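Local coordinates for sister chromatid cohesion protein (Chaetomium thermophilum, PDB 5T8V) that probably loads cohesin onto chromatin as a member of the SCC2/Nipped-B family, represented here by its C-terminal helical-repeat fragment, at residues V1305-E1317 against R1444-D1456. Numbering follows the deposited sequence.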
loop_
_atom_site.group_PDB
_atom_site.type_symbol
_atom_site.label_atom_id
_atom_site.label_comp_id
_atom_site.label_asym_id
_atom_site.label_seq_id
_atom_site.Cartn_x
_atom_site.Cartn_y
_atom_site.Cartn_z
ATOM N N VAL A 1305 -30.618 -13.855 -36.654
ATOM C CA VAL A 1305 -30.442 -15.304 -36.668
ATOM C C VAL A 1305 -31.772 -16.003 -36.917
ATOM O O VAL A 1305 -31.855 -16.945 -37.713
ATOM C CB VAL A 1305 -29.788 -15.767 -35.351
ATOM C CG1 VAL A 1305 -29.803 -17.283 -35.231
ATOM C CG2 VAL A 1305 -28.358 -15.248 -35.263
ATOM N N ALA A 1306 -32.835 -15.552 -36.245
ATOM C CA ALA A 1306 -34.143 -16.172 -36.417
ATOM C C ALA A 1306 -34.767 -15.852 -37.770
ATOM O O ALA A 1306 -35.668 -16.575 -38.207
ATOM C CB ALA A 1306 -35.085 -15.731 -35.295
ATOM N N SER A 1307 -34.313 -14.793 -38.441
ATOM C CA SER A 1307 -34.853 -14.431 -39.746
ATOM C C SER A 1307 -34.173 -15.193 -40.880
ATOM O O SER A 1307 -34.846 -15.853 -41.679
ATOM C CB SER A 1307 -34.719 -12.921 -39.967
ATOM O OG SER A 1307 -35.518 -12.197 -39.046
ATOM N N THR A 1308 -32.842 -15.119 -40.962
ATOM C CA THR A 1308 -32.124 -15.757 -42.061
ATOM C C THR A 1308 -31.855 -17.231 -41.777
ATOM O O THR A 1308 -31.944 -18.071 -42.683
ATOM C CB THR A 1308 -30.809 -15.023 -42.322
ATOM O OG1 THR A 1308 -31.061 -13.617 -42.442
ATOM C CG2 THR A 1308 -30.160 -15.527 -43.603
ATOM N N GLY A 1309 -31.515 -17.560 -40.529
ATOM C CA GLY A 1309 -31.316 -18.947 -40.155
ATOM C C GLY A 1309 -32.514 -19.828 -40.440
ATOM O O GLY A 1309 -32.364 -21.050 -40.545
ATOM N N ALA A 1310 -33.704 -19.238 -40.562
ATOM C CA ALA A 1310 -34.868 -19.994 -41.009
ATOM C C ALA A 1310 -34.658 -20.505 -42.430
ATOM O O ALA A 1310 -34.699 -21.714 -42.687
ATOM C CB ALA A 1310 -36.121 -19.120 -40.928
ATOM N N SER A 1311 -34.418 -19.586 -43.368
ATOM C CA SER A 1311 -34.157 -19.978 -44.748
ATOM C C SER A 1311 -32.986 -20.950 -44.825
ATOM O O SER A 1311 -33.101 -22.037 -45.407
ATOM C CB SER A 1311 -33.881 -18.737 -45.599
ATOM O OG SER A 1311 -34.980 -17.842 -45.570
ATOM N N VAL A 1312 -31.851 -20.579 -44.226
ATOM C CA VAL A 1312 -30.644 -21.399 -44.334
ATOM C C VAL A 1312 -30.897 -22.797 -43.780
ATOM O O VAL A 1312 -30.721 -23.802 -44.477
ATOM C CB VAL A 1312 -29.465 -20.716 -43.620
ATOM C CG1 VAL A 1312 -28.234 -21.625 -43.616
ATOM C CG2 VAL A 1312 -29.143 -19.391 -44.292
ATOM N N ALA A 1313 -31.301 -22.881 -42.511
ATOM C CA ALA A 1313 -31.538 -24.180 -41.890
ATOM C C ALA A 1313 -32.530 -25.009 -42.697
ATOM O O ALA A 1313 -32.326 -26.211 -42.905
ATOM C CB ALA A 1313 -32.048 -23.987 -40.463
ATOM N N GLN A 1314 -33.610 -24.382 -43.158
ATOM C CA GLN A 1314 -34.627 -25.091 -43.928
ATOM C C GLN A 1314 -34.027 -25.714 -45.189
ATOM O O GLN A 1314 -34.083 -26.938 -45.393
ATOM C CB GLN A 1314 -35.760 -24.116 -44.265
ATOM C CG GLN A 1314 -36.851 -24.664 -45.161
ATOM C CD GLN A 1314 -36.605 -24.356 -46.622
ATOM O OE1 GLN A 1314 -36.323 -23.216 -46.988
ATOM N NE2 GLN A 1314 -36.707 -25.374 -47.465
ATOM N N VAL A 1315 -33.428 -24.881 -46.045
ATOM C CA VAL A 1315 -32.845 -25.388 -47.282
ATOM C C VAL A 1315 -31.718 -26.371 -47.004
ATOM O O VAL A 1315 -31.372 -27.175 -47.874
ATOM C CB VAL A 1315 -32.349 -24.227 -48.171
ATOM C CG1 VAL A 1315 -33.487 -23.251 -48.464
ATOM C CG2 VAL A 1315 -31.168 -23.511 -47.527
ATOM N N ILE A 1316 -31.123 -26.321 -45.809
ATOM C CA ILE A 1316 -30.124 -27.318 -45.436
ATOM C C ILE A 1316 -30.792 -28.662 -45.187
ATOM O O ILE A 1316 -30.350 -29.698 -45.698
ATOM C CB ILE A 1316 -29.324 -26.846 -44.206
ATOM C CG1 ILE A 1316 -28.305 -25.783 -44.623
ATOM C CG2 ILE A 1316 -28.618 -28.030 -43.521
ATOM C CD1 ILE A 1316 -27.535 -25.165 -43.472
ATOM N N GLU A 1317 -31.864 -28.667 -44.390
ATOM C CA GLU A 1317 -32.606 -29.903 -44.166
ATOM C C GLU A 1317 -33.019 -30.533 -45.487
ATOM O O GLU A 1317 -32.926 -31.754 -45.656
ATOM C CB GLU A 1317 -33.837 -29.640 -43.299
ATOM C CG GLU A 1317 -33.524 -29.322 -41.847
ATOM C CD GLU A 1317 -34.772 -29.259 -40.985
ATOM O OE1 GLU A 1317 -34.644 -29.073 -39.757
ATOM O OE2 GLU A 1317 -35.884 -29.398 -41.536
ATOM N N ARG A 1444 -21.092 -31.216 -39.934
ATOM C CA ARG A 1444 -21.477 -30.989 -38.544
ATOM C C ARG A 1444 -21.828 -29.529 -38.294
ATOM O O ARG A 1444 -22.598 -29.229 -37.377
ATOM C CB ARG A 1444 -20.365 -31.423 -37.587
ATOM C CG ARG A 1444 -20.572 -30.902 -36.165
ATOM C CD ARG A 1444 -19.712 -31.609 -35.136
ATOM N NE ARG A 1444 -18.283 -31.469 -35.406
ATOM C CZ ARG A 1444 -17.328 -31.627 -34.494
ATOM N NH1 ARG A 1444 -16.055 -31.484 -34.837
ATOM N NH2 ARG A 1444 -17.639 -31.916 -33.236
ATOM N N ALA A 1445 -21.267 -28.609 -39.080
ATOM C CA ALA A 1445 -21.666 -27.212 -38.968
ATOM C C ALA A 1445 -23.121 -27.032 -39.382
ATOM O O ALA A 1445 -23.934 -26.490 -38.622
ATOM C CB ALA A 1445 -20.748 -26.336 -39.820
ATOM N N CYS A 1446 -23.469 -27.494 -40.585
ATOM C CA CYS A 1446 -24.855 -27.422 -41.036
ATOM C C CYS A 1446 -25.787 -28.112 -40.050
ATOM O O CYS A 1446 -26.888 -27.621 -39.778
ATOM C CB CYS A 1446 -24.987 -28.047 -42.424
ATOM S SG CYS A 1446 -23.993 -27.245 -43.695
ATOM N N LYS A 1447 -25.362 -29.251 -39.501
ATOM C CA LYS A 1447 -26.182 -29.956 -38.521
ATOM C C LYS A 1447 -26.405 -29.100 -37.279
ATOM O O LYS A 1447 -27.547 -28.881 -36.855
ATOM C CB LYS A 1447 -25.514 -31.279 -38.148
ATOM C CG LYS A 1447 -26.332 -32.160 -37.218
ATOM C CD LYS A 1447 -25.434 -33.115 -36.453
ATOM C CE LYS A 1447 -26.238 -34.066 -35.587
ATOM N NZ LYS A 1447 -25.361 -34.888 -34.710
ATOM N N ASP A 1448 -25.316 -28.612 -36.679
ATOM C CA ASP A 1448 -25.428 -27.764 -35.498
ATOM C C ASP A 1448 -26.284 -26.535 -35.769
ATOM O O ASP A 1448 -26.868 -25.971 -34.837
ATOM C CB ASP A 1448 -24.036 -27.343 -35.021
ATOM C CG ASP A 1448 -23.221 -28.506 -34.491
ATOM O OD1 ASP A 1448 -23.823 -29.469 -33.969
ATOM O OD2 ASP A 1448 -21.977 -28.456 -34.596
ATOM N N LEU A 1449 -26.362 -26.097 -37.027
ATOM C CA LEU A 1449 -27.231 -24.973 -37.358
ATOM C C LEU A 1449 -28.689 -25.409 -37.448
ATOM O O LEU A 1449 -29.584 -24.691 -36.988
ATOM C CB LEU A 1449 -26.777 -24.330 -38.670
ATOM C CG LEU A 1449 -27.473 -23.048 -39.146
ATOM C CD1 LEU A 1449 -28.673 -23.376 -40.019
ATOM C CD2 LEU A 1449 -27.889 -22.150 -37.980
ATOM N N VAL A 1450 -28.949 -26.582 -38.033
ATOM C CA VAL A 1450 -30.317 -27.086 -38.109
ATOM C C VAL A 1450 -30.870 -27.343 -36.714
ATOM O O VAL A 1450 -32.075 -27.192 -36.478
ATOM C CB VAL A 1450 -30.372 -28.361 -38.978
ATOM C CG1 VAL A 1450 -31.765 -28.978 -38.949
ATOM C CG2 VAL A 1450 -29.976 -28.042 -40.413
ATOM N N GLU A 1451 -30.011 -27.732 -35.772
ATOM C CA GLU A 1451 -30.455 -28.037 -34.419
ATOM C C GLU A 1451 -30.455 -26.818 -33.508
ATOM O O GLU A 1451 -31.296 -26.732 -32.604
ATOM C CB GLU A 1451 -29.572 -29.128 -33.812
ATOM C CG GLU A 1451 -29.681 -30.463 -34.527
ATOM C CD GLU A 1451 -28.641 -31.461 -34.061
ATOM O OE1 GLU A 1451 -27.551 -31.025 -33.637
ATOM O OE2 GLU A 1451 -28.916 -32.678 -34.116
ATOM N N LEU A 1452 -29.531 -25.876 -33.718
ATOM C CA LEU A 1452 -29.548 -24.636 -32.949
ATOM C C LEU A 1452 -30.897 -23.941 -33.065
ATOM O O LEU A 1452 -31.377 -23.327 -32.105
ATOM C CB LEU A 1452 -28.428 -23.707 -33.423
ATOM C CG LEU A 1452 -28.472 -22.266 -32.904
ATOM C CD1 LEU A 1452 -28.392 -22.229 -31.386
ATOM C CD2 LEU A 1452 -27.354 -21.440 -33.520
ATOM N N MET A 1453 -31.519 -24.024 -34.234
ATOM C CA MET A 1453 -32.838 -23.452 -34.480
ATOM C C MET A 1453 -33.764 -24.570 -34.942
ATOM O O MET A 1453 -34.095 -24.675 -36.126
ATOM C CB MET A 1453 -32.757 -22.343 -35.501
ATOM C CG MET A 1453 -31.726 -21.290 -35.183
ATOM S SD MET A 1453 -32.379 -19.658 -35.554
ATOM C CE MET A 1453 -32.885 -19.884 -37.252
ATOM N N SER A 1454 -34.179 -25.409 -33.996
ATOM C CA SER A 1454 -35.027 -26.550 -34.302
ATOM C C SER A 1454 -36.324 -26.098 -34.961
ATOM O O SER A 1454 -37.211 -25.552 -34.295
ATOM C CB SER A 1454 -35.315 -27.340 -33.029
ATOM O OG SER A 1454 -34.121 -27.560 -32.299
ATOM N N ILE A 1455 -36.443 -26.325 -36.268
ATOM C CA ILE A 1455 -37.606 -25.891 -37.034
ATOM C C ILE A 1455 -38.610 -27.034 -37.116
ATOM O O ILE A 1455 -39.594 -27.066 -36.367
ATOM C CB ILE A 1455 -37.189 -25.409 -38.436
ATOM C CG1 ILE A 1455 -36.289 -24.180 -38.321
ATOM C CG2 ILE A 1455 -38.408 -25.073 -39.288
ATOM C CD1 ILE A 1455 -35.026 -24.277 -39.134
ATOM N N ASP A 1456 -38.370 -27.976 -38.022
ATOM C CA ASP A 1456 -39.266 -29.110 -38.206
ATOM C C ASP A 1456 -39.161 -30.083 -37.036
ATOM O O ASP A 1456 -38.362 -29.888 -36.120
ATOM C CB ASP A 1456 -38.956 -29.833 -39.517
ATOM C CG ASP A 1456 -39.186 -28.957 -40.733
ATOM O OD1 ASP A 1456 -39.981 -27.998 -40.636
ATOM O OD2 ASP A 1456 -38.574 -29.230 -41.787
#
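Helix 1305-1317 packs against helix 1444-1452, their axes 9.0 Å apart at closest approach and their N-to-C directions 122° apart, with the backbones closest where Ala1313 faces Val1450. The small side chain of Ala1313 permits this approach: its CB meets Leu1449 CD1 at 3.5 Å and, from the segment that follows the helix, Ile1455 CD1. Leu1449 is a knob in the hole formed by Gly1309, Val1312, Ala1313 and Ile1316; its CG lies anti to the backbone N (chi1 -175°), and the CD1 branch does the touching. One turn on, Ile1316 CG2 lies 3.4 Å from Val1450 CG2, the two side chains running antiparallel alongside each other, while Ile1316 CD1 meets Leu1449 CD1; both arms of Ile1316 rest on Cys1446 CB. Val1450 turns its other methyl, CG1, to the extended side chain of Glu1317, resting against its CG at 3.4 Å.

Met1453, the first residue to depart from helical geometry, twists about its CB-CG and CG-SD bonds to lay its thioether over the backbone of Val1305 and Gly1309. Glycine at 1309 lets the CE methyl lie against the helix backbone there, and SD lies 3.5 Å from Val1305 CG1. Beyond it the chain turns and runs roughly alongside helix 1305-1317 toward its C-terminal part, bringing Ile1455 to Ala1313 and Asp1456 to Glu1317. The like-charged carboxylates of Glu1317 and Asp1456 lie close at the rim, their planes 60° apart. No hydrogen bond links the two segments. Helix 1364-1387 also packs on Val1305 (through Ile1377), Ile1316 and Cys1446. The arrangement is a contact between steeply inclined helices with a single knob-into-hole, Leu1449, joining helix 1439-1452 and the C-terminal residues after it to helix 1291-1319 within the all-helical, HEAT-repeat architecture of Scc2.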